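PDB 6CT6: lactate dehydrogenase from Eimeria maxima, which probably catalyses the reversible reduction of pyruvate to lactate with NADH as the hydride donor. Local coordinates for residues I128-P133 / C153-M158. Sequence-based numbering, arbitrary orientation.
Sequences INITNP and CGMAGM. With NAI (1,4-dihydronicotinamide adenine dinucleotide), chain D.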
ATOM      1  N   ILE B 128     -17.085  -7.641   6.383  1.00 25.04           N
ATOM      2  CA  ILE B 128     -16.890  -6.198   6.509  1.00 24.36           C
ATOM      3  C   ILE B 128     -17.122  -5.583   5.134  1.00 28.55           C
ATOM      4  O   ILE B 128     -16.410  -5.916   4.177  1.00 26.67           O
ATOM      5  CB  ILE B 128     -15.479  -5.848   7.012  1.00 23.46           C
ATOM      6  CG1 ILE B 128     -15.186  -6.505   8.365  1.00 25.73           C
ATOM      7  CG2 ILE B 128     -15.311  -4.329   7.096  1.00 27.29           C
ATOM      8  CD1 ILE B 128     -13.699  -6.538   8.706  1.00 28.61           C
ATOM      9  N   ASN B 129     -18.085  -4.673   5.031  1.00 29.29           N
ATOM     10  CA  ASN B 129     -18.312  -3.959   3.782  1.00 28.37           C
ATOM     11  C   ASN B 129     -17.683  -2.575   3.833  1.00 28.30           C
ATOM     12  O   ASN B 129     -17.655  -1.930   4.885  1.00 31.92           O
ATOM     13  CB  ASN B 129     -19.798  -3.814   3.457  1.00 28.15           C
ATOM     14  CG  ASN B 129     -20.024  -3.123   2.125  1.00 30.87           C
ATOM     15  OD1 ASN B 129     -19.682  -3.666   1.075  1.00 30.87           O
ATOM     16  ND2 ASN B 129     -20.576  -1.913   2.161  1.00 29.06           N
ATOM     17  N   ILE B 130     -17.193  -2.123   2.681  1.00 26.72           N
ATOM     18  CA  ILE B 130     -16.621  -0.790   2.546  1.00 23.39           C
ATOM     19  C   ILE B 130     -17.361  -0.025   1.451  1.00 30.01           C
ATOM     20  O   ILE B 130     -17.466   1.203   1.510  1.00 28.92           O
ATOM     21  CB  ILE B 130     -15.109  -0.870   2.252  1.00 24.64           C
ATOM     22  CG1 ILE B 130     -14.379  -1.590   3.394  1.00 28.33           C
ATOM     23  CG2 ILE B 130     -14.524   0.525   2.066  1.00 29.91           C
ATOM     24  CD1 ILE B 130     -12.925  -1.919   3.092  1.00 27.22           C
ATOM     25  N   THR B 131     -17.901  -0.740   0.462  1.00 28.73           N
ATOM     26  CA  THR B 131     -18.495  -0.097  -0.710  1.00 33.64           C
ATOM     27  C   THR B 131     -19.571   0.914  -0.315  1.00 32.56           C
ATOM     28  O   THR B 131     -20.449   0.622   0.504  1.00 29.27           O
ATOM     29  CB  THR B 131     -19.090  -1.158  -1.639  1.00 28.96           C
ATOM     30  OG1 THR B 131     -18.060  -2.057  -2.066  1.00 31.59           O
ATOM     31  CG2 THR B 131     -19.741  -0.518  -2.866  1.00 28.12           C
ATOM     32  N   ASN B 132     -19.505   2.102  -0.918  1.00 32.85           N
ATOM     33  CA  ASN B 132     -20.463   3.185  -0.658  1.00 36.23           C
ATOM     34  C   ASN B 132     -21.718   3.105  -1.537  1.00 36.47           C
ATOM     35  O   ASN B 132     -21.682   2.499  -2.610  1.00 35.60           O
ATOM     36  CB  ASN B 132     -19.796   4.543  -0.885  1.00 43.39           C
ATOM     37  CG  ASN B 132     -19.039   5.036   0.328  1.00 44.06           C
ATOM     38  OD1 ASN B 132     -19.475   4.856   1.465  1.00 43.78           O
ATOM     39  ND2 ASN B 132     -17.894   5.668   0.090  1.00 47.95           N
ATOM     40  N   PRO B 133     -22.833   3.719  -1.091  1.00 37.69           N
ATOM     41  CA  PRO B 133     -23.065   4.328   0.225  1.00 38.70           C
ATOM     42  C   PRO B 133     -23.094   3.275   1.323  1.00 34.01           C
ATOM     43  O   PRO B 133     -23.919   2.361   1.319  1.00 32.20           O
ATOM     44  CB  PRO B 133     -24.427   5.015   0.072  1.00 41.09           C
ATOM     45  CG  PRO B 133     -25.073   4.336  -1.068  1.00 42.28           C
ATOM     46  CD  PRO B 133     -23.964   3.967  -1.997  1.00 41.67           C
ATOM     47  N   CYS B 153     -20.767  -6.004   9.302  1.00 28.45           N
ATOM     48  CA  CYS B 153     -20.745  -4.589   9.634  1.00 25.99           C
ATOM     49  C   CYS B 153     -20.122  -3.832   8.471  1.00 26.64           C
ATOM     50  O   CYS B 153     -19.615  -4.424   7.516  1.00 33.39           O
ATOM     51  CB  CYS B 153     -19.963  -4.320  10.924  1.00 32.81           C
ATOM     52  SG  CYS B 153     -18.210  -4.727  10.814  1.00 32.06           S
ATOM     53  N   GLY B 154     -20.160  -2.512   8.567  1.00 28.44           N
ATOM     54  CA  GLY B 154     -19.538  -1.644   7.581  1.00 32.19           C
ATOM     55  C   GLY B 154     -18.407  -0.855   8.211  1.00 30.71           C
ATOM     56  O   GLY B 154     -18.519  -0.400   9.352  1.00 28.89           O
ATOM     57  N   MET B 155     -17.314  -0.710   7.467  1.00 26.64           N
ATOM     58  CA  MET B 155     -16.201   0.133   7.882  1.00 29.00           C
ATOM     59  C   MET B 155     -16.484   1.564   7.450  1.00 26.65           C
ATOM     60  O   MET B 155     -16.645   1.837   6.255  1.00 29.29           O
ATOM     61  CB  MET B 155     -14.884  -0.354   7.271  1.00 32.01           C
ATOM     62  CG  MET B 155     -13.621   0.351   7.805  1.00 24.25           C
ATOM     63  SD  MET B 155     -13.445   2.106   7.401  1.00 28.20           S
ATOM     64  CE  MET B 155     -13.278   2.078   5.615  1.00 29.55           C
ATOM     65  N   ALA B 156     -16.554   2.471   8.420  1.00 28.48           N
ATOM     66  CA  ALA B 156     -16.527   3.894   8.112  1.00 29.50           C
ATOM     67  C   ALA B 156     -16.085   4.703   9.323  1.00 26.54           C
ATOM     68  O   ALA B 156     -15.210   5.570   9.213  1.00 29.05           O
ATOM     69  CB  ALA B 156     -17.899   4.366   7.621  1.00 30.48           C
ATOM     70  N   GLY B 157     -16.671   4.416  10.486  1.00 28.08           N
ATOM     71  CA  GLY B 157     -16.404   5.230  11.662  1.00 30.55           C
ATOM     72  C   GLY B 157     -14.938   5.249  12.058  1.00 29.32           C
ATOM     73  O   GLY B 157     -14.418   6.276  12.501  1.00 26.66           O
ATOM     74  N   MET B 158     -14.252   4.113  11.913  1.00 26.99           N
ATOM     75  CA  MET B 158     -12.829   4.073  12.237  1.00 29.57           C
ATOM     76  C   MET B 158     -12.049   5.072  11.392  1.00 28.57           C
ATOM     77  O   MET B 158     -11.158   5.762  11.901  1.00 26.85           O
ATOM     78  CB  MET B 158     -12.282   2.658  12.041  1.00 23.77           C
ATOM     79  CG  MET B 158     -10.797   2.510  12.366  1.00 34.63           C
ATOM     80  SD  MET B 158     -10.431   2.929  14.082  1.00 33.86           S
ATOM     81  CE  MET B 158      -8.710   2.439  14.198  1.00 37.73           C
TER
HETATM   82  PA  NAI D 401     -11.758   0.637  -7.145  1.00 35.50           P
HETATM   83  O1A NAI D 401     -12.562   0.985  -8.378  1.00 34.73           O
HETATM   84  O2A NAI D 401     -10.268   0.881  -7.132  1.00 28.53           O
HETATM   85  O5B NAI D 401     -12.011  -0.920  -6.839  1.00 30.36           O
HETATM   86  C5B NAI D 401     -13.304  -1.497  -6.996  1.00 34.87           C
HETATM   87  C4B NAI D 401     -13.125  -2.871  -7.616  1.00 34.25           C
HETATM   88  O4B NAI D 401     -14.316  -3.655  -7.518  1.00 33.56           O
HETATM   89  C3B NAI D 401     -12.779  -2.789  -9.100  1.00 36.27           C
HETATM   90  O3B NAI D 401     -11.492  -3.370  -9.321  1.00 32.50           O
HETATM   91  C2B NAI D 401     -13.871  -3.578  -9.798  1.00 35.73           C
HETATM   92  O2B NAI D 401     -13.391  -4.321 -10.920  1.00 33.01           O
HETATM   93  C1B NAI D 401     -14.328  -4.487  -8.673  1.00 35.94           C
HETATM   94  N9A NAI D 401     -15.645  -5.131  -8.873  1.00 36.71           N
HETATM   95  C8A NAI D 401     -16.718  -4.701  -9.568  1.00 34.17           C
HETATM   96  N7A NAI D 401     -17.722  -5.618  -9.490  1.00 33.74           N
HETATM   97  C5A NAI D 401     -17.281  -6.648  -8.742  1.00 33.76           C
HETATM   98  C6A NAI D 401     -17.805  -7.940  -8.257  1.00 35.39           C
HETATM   99  N6A NAI D 401     -19.055  -8.343  -8.564  1.00 35.70           N
HETATM  100  N1A NAI D 401     -16.995  -8.707  -7.493  1.00 38.38           N
HETATM  101  C2A NAI D 401     -15.743  -8.329  -7.169  1.00 34.30           C
HETATM  102  N3A NAI D 401     -15.207  -7.171  -7.578  1.00 33.84           N
HETATM  103  C4A NAI D 401     -15.913  -6.315  -8.346  1.00 35.43           C
HETATM  104  O3  NAI D 401     -12.433   1.382  -5.879  1.00 32.56           O
HETATM  105  PN  NAI D 401     -11.748   1.572  -4.426  1.00 31.39           P
HETATM  106  O1N NAI D 401     -10.934   2.844  -4.441  1.00 31.63           O
HETATM  107  O2N NAI D 401     -11.107   0.269  -4.009  1.00 33.65           O
HETATM  108  O5D NAI D 401     -13.051   1.836  -3.517  1.00 32.65           O
HETATM  109  C5D NAI D 401     -14.016   0.800  -3.373  1.00 35.02           C
HETATM  110  C4D NAI D 401     -15.255   1.276  -2.627  1.00 38.08           C
HETATM  111  O4D NAI D 401     -14.925   1.729  -1.308  1.00 37.92           O
HETATM  112  C3D NAI D 401     -15.916   2.446  -3.341  1.00 36.94           C
HETATM  113  O3D NAI D 401     -17.330   2.239  -3.351  1.00 33.88           O
HETATM  114  C2D NAI D 401     -15.556   3.642  -2.491  1.00 38.77           C
HETATM  115  O2D NAI D 401     -16.496   4.712  -2.595  1.00 37.63           O
HETATM  116  C1D NAI D 401     -15.546   3.003  -1.113  1.00 37.49           C
HETATM  117  N1N NAI D 401     -14.890   3.763  -0.041  1.00 36.61           N
HETATM  118  C2N NAI D 401     -15.448   3.631   1.164  1.00 39.26           C
HETATM  119  C3N NAI D 401     -14.953   4.263   2.284  1.00 37.79           C
HETATM  120  C7N NAI D 401     -15.676   4.043   3.580  1.00 37.65           C
HETATM  121  O7N NAI D 401     -16.492   3.137   3.655  1.00 31.70           O
HETATM  122  N7N NAI D 401     -15.433   4.840   4.612  1.00 38.33           N
HETATM  123  C4N NAI D 401     -13.733   5.141   2.205  1.00 36.67           C
HETATM  124  C5N NAI D 401     -13.211   5.210   0.843  1.00 42.02           C
HETATM  125  C6N NAI D 401     -13.798   4.517  -0.217  1.00 39.71           C
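In the Rossmann-type NAD-binding domain, the parallel strands 126-129 and 152-155, joined through helix 134-145 in a beta-alpha-beta crossover, end together at the nicotinamide site. Asn129 turns both its N-H and its C=O to strand 152-155: its N donates to Cys153 O at 2.9 Å, and its O accepts from Met155 N, also at 2.9 Å and almost straight in line with the carbonyl. The CA of Gly154 adds a C-H...O contact to the same oxygen. On the face toward helix 244-259, Ile128 CG2 lies 4.0 Å from Met155 CB, while its CG1 branch meets Cys153 SG. Met155 is folded at chi2 (-67°) and chi3 (-65°), which brings its methyl CE back to Ile130 CG2 and within 3.6 Å of NAI N7N, against the carboxamide. Ile130 CG2 itself packs on the nicotinamide ring, 3.4 Å from NAI C2N. Past the strand, Asn129 ND2 donates to a lone pair of Thr131 O in a bent bond of 3.0 Å, just ahead of the cis peptide between Asn132 and Pro133. There Asn132 grips the nicotinamide ribose twice, its N bonding to NAI O3D and its side chain, which also reaches oxamate, placing ND2 3.2 Å from NAI O2D.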